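Local coordinates for uncharacterized protein (Leptotrichia buccalis, PDB 3T8K) that is of unknown function but has an ankyrin-repeat-type fold of stacked helical hairpins, which in other proteins commonly serves protein recognition, at residues A[44-49]-A[79-84]. Sequence-based numbering, arbitrary orientation.
Sequences DVLRNN and FFPLFQ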
loop_
_atom_site.group_PDB
_atom_site.type_symbol
_atom_site.label_atom_id
_atom_site.label_comp_id
_atom_site.label_asym_id
_atom_site.label_seq_id
_atom_site.Cartn_x
_atom_site.Cartn_y
_atom_site.Cartn_z
ATOM N N ASP A 44 8.712 3.103 8.187
ATOM C CA ASP A 44 8.405 1.672 8.288
ATOM C C ASP A 44 7.191 1.401 9.179
ATOM O O ASP A 44 6.313 0.597 8.839
ATOM C CB ASP A 44 9.605 0.903 8.850
ATOM C CG ASP A 44 10.839 1.003 7.965
ATOM O OD1 ASP A 44 10.693 1.243 6.750
ATOM O OD2 ASP A 44 11.959 0.833 8.491
ATOM N N VAL A 45 7.147 2.058 10.334
ATOM C CA VAL A 45 6.014 1.907 11.239
ATOM C C VAL A 45 4.679 2.186 10.545
ATOM O O VAL A 45 3.706 1.448 10.712
ATOM C CB VAL A 45 6.129 2.862 12.422
ATOM C CG1 VAL A 45 4.924 2.729 13.334
ATOM C CG2 VAL A 45 7.418 2.570 13.205
ATOM N N LEU A 46 4.631 3.267 9.781
ATOM C CA LEU A 46 3.376 3.690 9.180
ATOM C C LEU A 46 2.866 2.673 8.168
ATOM O O LEU A 46 1.690 2.699 7.779
ATOM C CB LEU A 46 3.532 5.069 8.546
ATOM C CG LEU A 46 3.731 6.146 9.610
ATOM C CD1 LEU A 46 4.243 7.439 8.988
ATOM C CD2 LEU A 46 2.446 6.369 10.399
ATOM N N ARG A 47 3.744 1.765 7.761
ATOM C CA ARG A 47 3.382 0.742 6.789
ATOM C C ARG A 47 2.856 -0.527 7.442
ATOM O O ARG A 47 2.425 -1.461 6.759
ATOM C CB ARG A 47 4.556 0.456 5.851
ATOM C CG ARG A 47 4.849 1.633 4.933
ATOM C CD ARG A 47 6.003 1.369 3.997
ATOM N NE ARG A 47 7.283 1.484 4.688
ATOM C CZ ARG A 47 8.469 1.417 4.090
ATOM N NH1 ARG A 47 8.545 1.236 2.776
ATOM N NH2 ARG A 47 9.582 1.535 4.805
ATOM N N ASN A 48 2.872 -0.555 8.770
ATOM C CA ASN A 48 2.270 -1.660 9.507
ATOM C C ASN A 48 0.758 -1.728 9.238
ATOM O O ASN A 48 0.018 -0.776 9.520
ATOM C CB ASN A 48 2.546 -1.496 11.004
ATOM C CG ASN A 48 2.415 -2.793 11.776
ATOM O OD1 ASN A 48 1.447 -3.539 11.609
ATOM N ND2 ASN A 48 3.394 -3.065 12.644
ATOM N N ASN A 49 0.307 -2.861 8.700
ATOM C CA ASN A 49 -1.120 -3.095 8.449
ATOM C C ASN A 49 -1.991 -3.255 9.703
ATOM O O ASN A 49 -3.225 -3.321 9.612
ATOM C CB ASN A 49 -1.296 -4.334 7.570
ATOM C CG ASN A 49 -0.679 -4.166 6.195
ATOM O OD1 ASN A 49 -0.836 -3.123 5.558
ATOM N ND2 ASN A 49 0.035 -5.188 5.733
ATOM N N PHE A 79 3.911 11.769 5.816
ATOM C CA PHE A 79 2.480 11.866 5.536
ATOM C C PHE A 79 1.992 10.837 4.513
ATOM O O PHE A 79 0.832 10.428 4.553
ATOM C CB PHE A 79 2.101 13.281 5.093
ATOM C CG PHE A 79 2.160 14.295 6.191
ATOM C CD1 PHE A 79 1.228 14.272 7.223
ATOM C CD2 PHE A 79 3.136 15.278 6.192
ATOM C CE1 PHE A 79 1.266 15.212 8.240
ATOM C CE2 PHE A 79 3.187 16.223 7.205
ATOM C CZ PHE A 79 2.247 16.191 8.237
ATOM N N PHE A 80 2.865 10.419 3.596
ATOM C CA PHE A 80 2.415 9.539 2.522
ATOM C C PHE A 80 2.002 8.161 3.031
ATOM O O PHE A 80 0.873 7.739 2.804
ATOM C CB PHE A 80 3.447 9.419 1.402
ATOM C CG PHE A 80 2.916 8.724 0.161
ATOM C CD1 PHE A 80 1.985 9.350 -0.661
ATOM C CD2 PHE A 80 3.360 7.447 -0.183
ATOM C CE1 PHE A 80 1.501 8.717 -1.801
ATOM C CE2 PHE A 80 2.883 6.810 -1.319
ATOM C CZ PHE A 80 1.951 7.443 -2.129
ATOM N N PRO A 81 2.908 7.457 3.734
ATOM C CA PRO A 81 2.471 6.154 4.239
ATOM C C PRO A 81 1.362 6.300 5.268
ATOM O O PRO A 81 0.528 5.402 5.373
ATOM C CB PRO A 81 3.748 5.560 4.867
ATOM C CG PRO A 81 4.671 6.725 5.058
ATOM C CD PRO A 81 4.349 7.680 3.948
ATOM N N LEU A 82 1.351 7.405 6.011
ATOM C CA LEU A 82 0.269 7.677 6.959
ATOM C C LEU A 82 -1.081 7.640 6.253
ATOM O O LEU A 82 -2.001 6.932 6.670
ATOM C CB LEU A 82 0.446 9.053 7.595
ATOM C CG LEU A 82 -0.722 9.515 8.475
ATOM C CD1 LEU A 82 -0.868 8.616 9.691
ATOM C CD2 LEU A 82 -0.496 10.943 8.918
ATOM N N PHE A 83 -1.192 8.409 5.179
ATOM C CA PHE A 83 -2.464 8.514 4.458
ATOM C C PHE A 83 -2.775 7.305 3.568
ATOM O O PHE A 83 -3.943 6.926 3.416
ATOM C CB PHE A 83 -2.530 9.834 3.684
ATOM C CG PHE A 83 -2.568 11.041 4.574
ATOM C CD1 PHE A 83 -3.448 11.086 5.649
ATOM C CD2 PHE A 83 -1.710 12.117 4.358
ATOM C CE1 PHE A 83 -3.487 12.196 6.494
ATOM C CE2 PHE A 83 -1.737 13.226 5.190
ATOM C CZ PHE A 83 -2.628 13.268 6.262
ATOM N N GLN A 84 -1.746 6.697 2.985
ATOM C CA GLN A 84 -1.945 5.471 2.211
ATOM C C GLN A 84 -2.531 4.344 3.061
ATOM O O GLN A 84 -3.408 3.614 2.606
ATOM C CB GLN A 84 -0.632 5.010 1.577
ATOM C CG GLN A 84 -0.174 5.890 0.446
ATOM C CD GLN A 84 -1.231 6.027 -0.636
ATOM O OE1 GLN A 84 -1.769 7.108 -0.843
ATOM N NE2 GLN A 84 -1.530 4.926 -1.333
HETATM O O HOH W 1 -0.601 4.337 8.000
#
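L46 and L82 bring the two backbones to within 5.5 Å, CA to CA, where the type I turn V45–N48, following helix 41-45, passes beside helix 79-85. L46 points from the turn toward that helix and supplies most of what the turn brings to the contact. Its CB lies 3.7 Å from CB of P81, while CD1 reaches over to CG of the same proline, 4.0 Å away. With CG anti to the carbonyl carbon (chi1 -69°), the leucine branches toward the helix, and its other methyl, CD2, meets CD1 of L82 at 4.1 Å. L82 starts away from the turn and returns to it only through this methyl, while also packing on R54 of helix 51-63 and L96 of helix 90-102; a branched aliphatic chain suits such a many-sided junction. In the ankyrin-type stack of helical hairpins, the contact joins the turn after helix 41-45 to helix 79-85, with helix 51-63 lying between them in sequence. P81 fits the first turn of its helix, where the missing N-H costs no helical bond, and its compact, puckered ring offers CB and CG to L46. R47 suits the partly exposed rim: its long chain lays CG 4.1 Å from CB of P81 while the charged end runs on past the proline, and the residue also packs on N49 of the second subunit. Beside these apolar contacts a water lies 2.8 Å from O of L46 and 3.1 Å from O of P81, placed to donate to either of these two acceptors, though it may share its protons among more.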